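Local structure of type IV pilus assembly protein PilF (5OIU) at residues S50-P53 and K54-N58; P119-E122 and D123-F126; L335-D338 and D339-H343; T379-E382 and E383-R387. The protein binds ATP and, as a six-subunit AAA+ motor ATPase, probably powers the assembly of type IV pili in Thermus thermophilus. All coordinates share one frame; numbering follows the deposited sequence.

Contact 1 of 4, residues S50-P53 and K54-N58; sequences STLP and KGALN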
# COMPACT_ATOMS: atom_id res chain seq x y z
N SER C 50 -4.36 53.28 -12.24
CA SER C 50 -4.80 54.00 -11.05
C SER C 50 -4.02 53.50 -9.84
O SER C 50 -3.40 52.43 -9.88
CB SER C 50 -6.32 53.83 -10.85
OG SER C 50 -6.67 53.90 -9.48
N THR C 51 -4.04 54.29 -8.76
CA THR C 51 -3.49 53.88 -7.48
C THR C 51 -4.55 54.01 -6.40
O THR C 51 -5.48 54.81 -6.50
CB THR C 51 -2.28 54.70 -7.04
OG1 THR C 51 -2.74 55.96 -6.55
CG2 THR C 51 -1.27 54.90 -8.17
N LEU C 52 -4.37 53.22 -5.35
CA LEU C 52 -5.28 53.07 -4.24
C LEU C 52 -4.49 53.15 -2.94
O LEU C 52 -3.35 52.69 -2.89
CB LEU C 52 -5.99 51.71 -4.30
CG LEU C 52 -7.48 51.70 -4.61
CD1 LEU C 52 -7.75 52.33 -5.97
CD2 LEU C 52 -7.99 50.26 -4.55
N PRO C 53 -5.06 53.75 -1.89
CA PRO C 53 -4.37 53.74 -0.59
C PRO C 53 -4.38 52.35 0.00
O PRO C 53 -5.34 51.59 -0.15
CB PRO C 53 -5.20 54.72 0.25
CG PRO C 53 -6.53 54.73 -0.40
CD PRO C 53 -6.29 54.55 -1.86
N LYS C 54 -3.28 52.00 0.68
CA LYS C 54 -3.07 50.63 1.13
C LYS C 54 -4.18 50.13 2.05
O LYS C 54 -4.38 48.91 2.14
CB LYS C 54 -1.71 50.52 1.83
CG LYS C 54 -1.23 49.08 1.96
CD LYS C 54 0.27 49.00 1.77
CE LYS C 54 0.78 47.65 2.23
NZ LYS C 54 2.08 47.83 2.95
N GLY C 55 -4.90 51.02 2.73
CA GLY C 55 -6.05 50.56 3.50
C GLY C 55 -7.17 49.95 2.66
O GLY C 55 -7.95 49.15 3.18
N ALA C 56 -7.25 50.29 1.38
CA ALA C 56 -8.30 49.78 0.51
C ALA C 56 -8.08 48.32 0.11
O ALA C 56 -9.02 47.69 -0.38
CB ALA C 56 -8.41 50.63 -0.75
N LEU C 57 -6.87 47.79 0.34
CA LEU C 57 -6.45 46.54 -0.30
C LEU C 57 -7.34 45.37 0.08
O LEU C 57 -7.85 44.66 -0.79
CB LEU C 57 -5.00 46.22 0.06
CG LEU C 57 -4.50 44.86 -0.45
CD1 LEU C 57 -4.31 44.91 -1.96
CD2 LEU C 57 -3.20 44.46 0.22
N ASN C 58 -7.55 45.15 1.38
CA ASN C 58 -8.30 43.96 1.78
C ASN C 58 -9.74 44.01 1.28
O ASN C 58 -10.28 43.00 0.81
CB ASN C 58 -8.22 43.78 3.30
CG ASN C 58 -6.85 43.32 3.75
OD1 ASN C 58 -6.37 42.25 3.34
ND2 ASN C 58 -6.19 44.12 4.58

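Contact 2 of 4, residues P119-E122 and D123-F126; sequences PEIE and DLGF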
# COMPACT_ATOMS: atom_id res chain seq x y z
N PRO C 119 -18.40 23.92 -31.32
CA PRO C 119 -18.23 23.35 -32.66
C PRO C 119 -18.64 21.89 -32.73
O PRO C 119 -18.85 21.21 -31.71
CB PRO C 119 -16.72 23.48 -32.87
CG PRO C 119 -16.15 23.28 -31.48
CD PRO C 119 -17.20 23.71 -30.49
N GLU C 120 -18.75 21.40 -33.96
CA GLU C 120 -18.88 19.97 -34.17
C GLU C 120 -17.57 19.29 -33.80
O GLU C 120 -16.49 19.89 -33.85
CB GLU C 120 -19.24 19.68 -35.63
CG GLU C 120 -20.67 20.13 -36.04
CD GLU C 120 -21.76 19.68 -35.07
OE1 GLU C 120 -21.81 18.48 -34.67
OE2 GLU C 120 -22.59 20.55 -34.68
N ILE C 121 -17.65 18.01 -33.43
CA ILE C 121 -16.47 17.31 -32.95
C ILE C 121 -15.35 17.26 -33.98
O ILE C 121 -14.20 16.97 -33.63
CB ILE C 121 -16.84 15.90 -32.48
CG1 ILE C 121 -17.56 15.16 -33.59
CG2 ILE C 121 -17.64 15.93 -31.18
CD1 ILE C 121 -17.49 13.66 -33.38
N GLU C 122 -15.65 17.54 -35.25
CA GLU C 122 -14.65 17.44 -36.31
C GLU C 122 -13.75 18.66 -36.38
O GLU C 122 -12.71 18.61 -37.05
CB GLU C 122 -15.34 17.22 -37.67
CG GLU C 122 -15.93 15.82 -37.83
CD GLU C 122 -17.36 15.69 -37.29
OE1 GLU C 122 -17.85 14.53 -37.18
OE2 GLU C 122 -17.99 16.74 -36.97
N ASP C 123 -14.11 19.76 -35.71
CA ASP C 123 -13.26 20.93 -35.58
C ASP C 123 -12.67 21.06 -34.18
O ASP C 123 -12.39 22.17 -33.71
CB ASP C 123 -14.03 22.21 -35.92
CG ASP C 123 -14.83 22.09 -37.20
OD1 ASP C 123 -14.20 21.77 -38.23
OD2 ASP C 123 -16.08 22.32 -37.19
N LEU C 124 -12.49 19.94 -33.47
CA LEU C 124 -11.90 19.99 -32.14
C LEU C 124 -10.39 19.89 -32.17
O LEU C 124 -9.78 19.91 -31.10
CB LEU C 124 -12.44 18.87 -31.26
CG LEU C 124 -13.77 19.13 -30.58
CD1 LEU C 124 -14.22 17.86 -29.87
CD2 LEU C 124 -13.62 20.27 -29.61
N GLY C 125 -9.79 19.73 -33.35
CA GLY C 125 -8.35 19.65 -33.50
C GLY C 125 -7.73 18.27 -33.39
O GLY C 125 -6.50 18.19 -33.24
N PHE C 126 -8.51 17.19 -33.48
CA PHE C 126 -7.97 15.85 -33.27
C PHE C 126 -7.09 15.42 -34.43
O PHE C 126 -7.38 15.71 -35.60
CB PHE C 126 -9.09 14.83 -33.10
CG PHE C 126 -9.62 14.77 -31.72
CD1 PHE C 126 -8.98 14.02 -30.76
CD2 PHE C 126 -10.75 15.47 -31.37
CE1 PHE C 126 -9.46 13.97 -29.47
CE2 PHE C 126 -11.25 15.42 -30.09
CZ PHE C 126 -10.60 14.67 -29.13

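Contact 3 of 4, residues L335-D338 and D339-H343; sequences LVVD and DEIRH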
# COMPACT_ATOMS: atom_id res chain seq x y z
N LEU C 335 -6.79 7.59 -24.03
CA LEU C 335 -6.65 6.25 -23.48
C LEU C 335 -7.97 5.52 -23.68
O LEU C 335 -8.95 5.80 -22.98
CB LEU C 335 -6.27 6.31 -22.01
CG LEU C 335 -5.79 5.03 -21.32
CD1 LEU C 335 -5.05 5.37 -20.05
CD2 LEU C 335 -6.93 4.10 -21.00
N VAL C 336 -8.00 4.60 -24.65
CA VAL C 336 -9.16 3.75 -24.92
C VAL C 336 -8.96 2.42 -24.20
O VAL C 336 -7.95 1.74 -24.40
CB VAL C 336 -9.37 3.54 -26.43
CG1 VAL C 336 -10.61 2.71 -26.69
CG2 VAL C 336 -9.48 4.86 -27.14
N VAL C 337 -9.93 2.06 -23.37
CA VAL C 337 -9.80 0.92 -22.47
C VAL C 337 -10.12 -0.37 -23.21
O VAL C 337 -11.19 -0.50 -23.83
CB VAL C 337 -10.73 1.11 -21.26
CG1 VAL C 337 -10.72 -0.13 -20.36
CG2 VAL C 337 -10.32 2.35 -20.48
N ASP C 338 -9.21 -1.35 -23.14
CA ASP C 338 -9.44 -2.68 -23.69
C ASP C 338 -9.28 -3.72 -22.58
O ASP C 338 -9.21 -3.39 -21.40
CB ASP C 338 -8.51 -2.99 -24.86
CG ASP C 338 -7.06 -2.72 -24.52
OD1 ASP C 338 -6.57 -3.22 -23.47
OD2 ASP C 338 -6.42 -1.99 -25.32
N ASP C 339 -9.25 -4.99 -22.98
CA ASP C 339 -9.16 -6.07 -22.00
C ASP C 339 -7.89 -5.95 -21.18
O ASP C 339 -7.89 -6.16 -19.96
CB ASP C 339 -9.20 -7.43 -22.69
CG ASP C 339 -10.13 -7.46 -23.87
OD1 ASP C 339 -11.36 -7.53 -23.64
OD2 ASP C 339 -9.63 -7.38 -25.02
N GLU C 340 -6.78 -5.58 -21.84
CA GLU C 340 -5.50 -5.55 -21.15
C GLU C 340 -5.49 -4.47 -20.07
O GLU C 340 -5.07 -4.73 -18.93
CB GLU C 340 -4.38 -5.33 -22.16
CG GLU C 340 -3.12 -6.05 -21.76
CD GLU C 340 -1.99 -5.76 -22.71
OE1 GLU C 340 -2.28 -5.38 -23.87
OE2 GLU C 340 -0.82 -5.89 -22.28
N ILE C 341 -5.96 -3.26 -20.41
CA ILE C 341 -6.06 -2.19 -19.42
C ILE C 341 -7.01 -2.58 -18.30
O ILE C 341 -6.70 -2.42 -17.11
CB ILE C 341 -6.49 -0.88 -20.10
CG1 ILE C 341 -5.35 -0.34 -20.95
CG2 ILE C 341 -6.91 0.13 -19.06
CD1 ILE C 341 -5.83 0.37 -22.19
N ARG C 342 -8.19 -3.10 -18.67
CA ARG C 342 -9.13 -3.61 -17.67
C ARG C 342 -8.43 -4.58 -16.74
O ARG C 342 -8.50 -4.45 -15.51
CB ARG C 342 -10.33 -4.29 -18.36
CG ARG C 342 -11.48 -3.34 -18.64
CD ARG C 342 -12.67 -4.03 -19.25
NE ARG C 342 -13.12 -3.36 -20.47
CZ ARG C 342 -12.83 -3.78 -21.70
NH1 ARG C 342 -12.11 -4.88 -21.88
NH2 ARG C 342 -13.27 -3.11 -22.76
N HIS C 343 -7.69 -5.52 -17.33
CA HIS C 343 -6.88 -6.46 -16.56
C HIS C 343 -5.87 -5.72 -15.67
O HIS C 343 -5.67 -6.10 -14.50
CB HIS C 343 -6.22 -7.43 -17.55
CG HIS C 343 -5.35 -8.47 -16.92
ND1 HIS C 343 -5.46 -8.85 -15.59
CD2 HIS C 343 -4.34 -9.21 -17.44
CE1 HIS C 343 -4.56 -9.77 -15.33
NE2 HIS C 343 -3.87 -10.02 -16.43

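Contact 4 of 4, residues T379-E382 and E383-R387; sequences TTLE and EVLAR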
# COMPACT_ATOMS: atom_id res chain seq x y z
N THR C 379 1.52 24.99 -34.17
CA THR C 379 2.10 25.56 -32.97
C THR C 379 3.62 25.46 -33.04
O THR C 379 4.19 24.80 -33.92
CB THR C 379 1.55 24.87 -31.71
OG1 THR C 379 2.05 25.53 -30.55
CG2 THR C 379 1.96 23.39 -31.66
N THR C 380 4.27 26.15 -32.11
CA THR C 380 5.71 25.98 -31.96
C THR C 380 5.99 24.74 -31.14
O THR C 380 5.14 24.24 -30.40
CB THR C 380 6.32 27.18 -31.26
OG1 THR C 380 5.88 27.19 -29.89
CG2 THR C 380 5.90 28.46 -31.95
N LEU C 381 7.21 24.24 -31.27
CA LEU C 381 7.63 23.15 -30.39
C LEU C 381 7.73 23.62 -28.94
O LEU C 381 7.44 22.85 -28.02
CB LEU C 381 8.96 22.58 -30.85
CG LEU C 381 9.51 21.49 -29.95
CD1 LEU C 381 8.78 20.18 -30.22
CD2 LEU C 381 11.03 21.35 -30.13
N GLU C 382 8.10 24.89 -28.72
CA GLU C 382 8.21 25.39 -27.35
C GLU C 382 6.87 25.33 -26.64
O GLU C 382 6.80 24.88 -25.49
CB GLU C 382 8.76 26.82 -27.34
CG GLU C 382 10.28 26.91 -27.60
CD GLU C 382 10.65 26.65 -29.07
OE1 GLU C 382 9.87 27.05 -29.96
OE2 GLU C 382 11.73 26.07 -29.34
N GLU C 383 5.80 25.77 -27.31
CA GLU C 383 4.46 25.64 -26.75
C GLU C 383 4.18 24.20 -26.34
O GLU C 383 3.70 23.94 -25.24
CB GLU C 383 3.42 26.12 -27.75
CG GLU C 383 3.15 27.59 -27.67
CD GLU C 383 2.58 27.98 -26.33
OE1 GLU C 383 1.51 27.44 -25.98
OE2 GLU C 383 3.18 28.82 -25.62
N VAL C 384 4.52 23.25 -27.22
CA VAL C 384 4.30 21.84 -26.91
C VAL C 384 5.08 21.44 -25.67
O VAL C 384 4.52 20.93 -24.69
CB VAL C 384 4.67 20.97 -28.12
CG1 VAL C 384 4.74 19.51 -27.71
CG2 VAL C 384 3.66 21.19 -29.26
N LEU C 385 6.40 21.65 -25.69
CA LEU C 385 7.24 21.31 -24.54
C LEU C 385 6.74 21.98 -23.27
O LEU C 385 6.80 21.38 -22.19
CB LEU C 385 8.68 21.71 -24.80
CG LEU C 385 9.26 21.11 -26.05
CD1 LEU C 385 10.71 21.56 -26.22
CD2 LEU C 385 9.17 19.59 -25.98
N ALA C 386 6.26 23.22 -23.37
CA ALA C 386 5.72 23.90 -22.20
C ALA C 386 4.60 23.09 -21.56
O ALA C 386 4.57 22.90 -20.34
CB ALA C 386 5.22 25.29 -22.59
N ARG C 387 3.68 22.58 -22.39
CA ARG C 387 2.44 21.96 -21.93
C ARG C 387 2.62 20.55 -21.42
O ARG C 387 1.67 19.98 -20.88
CB ARG C 387 1.41 21.94 -23.06
CG ARG C 387 0.73 23.25 -23.36
CD ARG C 387 0.14 23.88 -22.11
NE ARG C 387 1.08 24.84 -21.57
CZ ARG C 387 1.33 26.02 -22.12
NH1 ARG C 387 0.66 26.38 -23.21
NH2 ARG C 387 2.23 26.84 -21.56

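Contact 1 of 4, residues S50-P53 and K54-N58
L52 and A56 meet where the edge strand 45-52 of the N-terminal antiparallel sheet turns into helix 57-67, and the strand-to-helix corner is closed by a beta turn. The turn is drawn shut by P53 O, which accepts A56 N at 2.8 Å with the amide proton aimed well at the oxygen (159°). The donor comes from above the carbonyl plane, as the helical backbone of K54 and G55 brings the chain round. A second step of the same kind, from L57 N to K54 O at 3.3 Å, leads on into the helix.

Side chains add one small apolar contact. The isobutyl group of L52 bends from its strand toward the methyl of A56, and CD2 comes within 3.8 Å of A56 CB. Its first torsion (chi1 -111°) lies off the staggered positions, which brings that branch toward A56; V36 of the adjoining strand and F11 of helix 6-22 pack on the same leucine. K54 behaves differently: its CG stands anti to the backbone N (chi1 -163°), and the chain leads off the corner to touch Y103. L57 is buried and packs on V36, joining the start of the helix to strand 36-42.

Two residues back, S50 OG makes a weak bond of 3.3 Å to T51 O, while the backbone of S50 pairs with V38. The tightest side-chain approach of the corner is made by A56, whose CB lies 3.3 Å from P53 O, the very oxygen that its own amide binds.

Contact 2 of 4, residues P119-E122 and D123-F126
I121 O approaches the ring of F126 at its edge, near the ring plane, and is 4.4 Å from F126 CD2; L124 CD1 also lies at the edge, in plane. Outside the turn, the F126 ring stacks with F134 of helix 128-138 and with H332. The two flat carboxylates of the preceding segment, E120 and E122, both form salt bridges with R165 NH2 of helix 155-166.

The backbone between these groups winds as a short 3-10 turn. D123 N donates to E120 O at 3.0 Å, fairly straight (162°) but from above the carbonyl plane, and L124 N adds a weak bond to I121 O at 3.4 Å. The same I121 O is flanked by L124 CB at 3.5 Å.

The apolar contact of I121 with L124 is closest between I121 CG2 and L124 CD1 at 4.1 Å, with the two side chains running at a slant. I121 CG1 sits between its backbone N and carbonyl carbon (chi1 54°), while CG2 stands beside the N and faces the leucine. P119 adds a looser touch, its CG lying 4.4 Å from L124 CD2. G125 then carries the chain on with a positive phi, a conformation in which a CB would press on the preceding carbonyl oxygen.

The L124 side chain lies about 5 Å from the bound ATP, and P119 packs on F157 of the nucleotide pocket. With R165 shared by two glutamates, the turn is probably pinned electrostatically to the helix that follows the P-loop.

Contact 3 of 4, residues L335-D338 and D339-H343
R342 lays its guanidinium group over the D338 backbone, with D338 O 3.2 Å above the plane and toward the rim, while its aliphatic part slants across V337, CG meeting V337 CG1 at 3.7 Å. A bend at chi3 (-128°) turns the guanidinium toward the start of the helix, where NH1 forms a salt bridge with D339 OD1 (3.3 Å) whose hydrogen bond is weak.

D338 is the N-cap of helix 339-347, following strand 328-336. Its CG is tucked between the backbone N and carbonyl carbon (chi1 51°), placing OD1 below the first turn: I341 N binds it at 3.1 Å, nearly along its C-O axis, and E340 N weakly at 2.9 Å. I341 stands at about a right angle to the aspartate and drives CD1 in beside V336 O (3.4 Å) and L335 CD2 (4.1 Å), with L335 sliding past in the opposite direction. E340 turns its carboxylate to R360.

With an alanine at R342, the D338 peptide and V337 CG1 would probably lose their cover and D339 this cationic mate. The carboxylate of D338, set against amides at the positive end of the helix, is likely to be stabilised in its charged form.

Contact 4 of 4, residues T379-E382 and E383-R387
E383, in the first turn of helix 381-387, meets two threonines at once. Its N donates to T380 OG1 at 2.9 Å, almost straight (170°), which makes T380 the N-cap, and its CB lies 3.2 Å from T379 OG1, whose hydroxyl bonds R279 O. T380 OG1 sits between its backbone N and carbonyl carbon (chi1 69°), turned in beneath the first turn, where it is also hydrogen-bonded to Y325 OH. A valine in place of T380 would probably leave E383 N without its cap and Y325 OH without this partner. The E383 carboxylate goes to R279 NE in a salt bridge.

V384 follows with a weak bond from its N to T380 O, and its CG2 rests at 3.7 Å on T379 CG2, the two side chains crossing at about a right angle. L385 N binds L381 O at 2.8 Å; its side chain comes obliquely against L381, CD1 to CG 3.9 Å. A386 N closes the next turn on E382 O at 2.7 Å. R387 reaches back along the helix, NH1 forming a salt bridge with E383 OE1 at 3.1 Å, its hydrogen bond weak, and a further weak hydrogen bond to L277 O.

Inside the subunit, T380 packs on V281 of strand 269-281, E383 and R387 on V278, and L381 on L371 of helix 366-374. E382 packs on A267, L385 on N264, and A386 and R387 on T235, all of a neighbouring subunit.

From the N terminus, contact 1 comes first, leading from strand 45-52, an outermost strand of the N-terminal antiparallel sheet, into helix 57-67. Contact 2 rounds the loop between strand 104-111 and helix 128-138, beside the bound ATP. Contact 3 closes the turn from strand 328-336, an outermost strand of the mixed sheet, into helix 339-347, and contact 4 starts the last helix at a subunit interface. The four are strictly in series: none nests in or crosses another. Contact 1 stands apart, about 46 Å centre to centre from contact 2 and across the chain's centre from contacts 2 and 3. Contacts 2 and 3 come within about 9 Å at their nearest atoms.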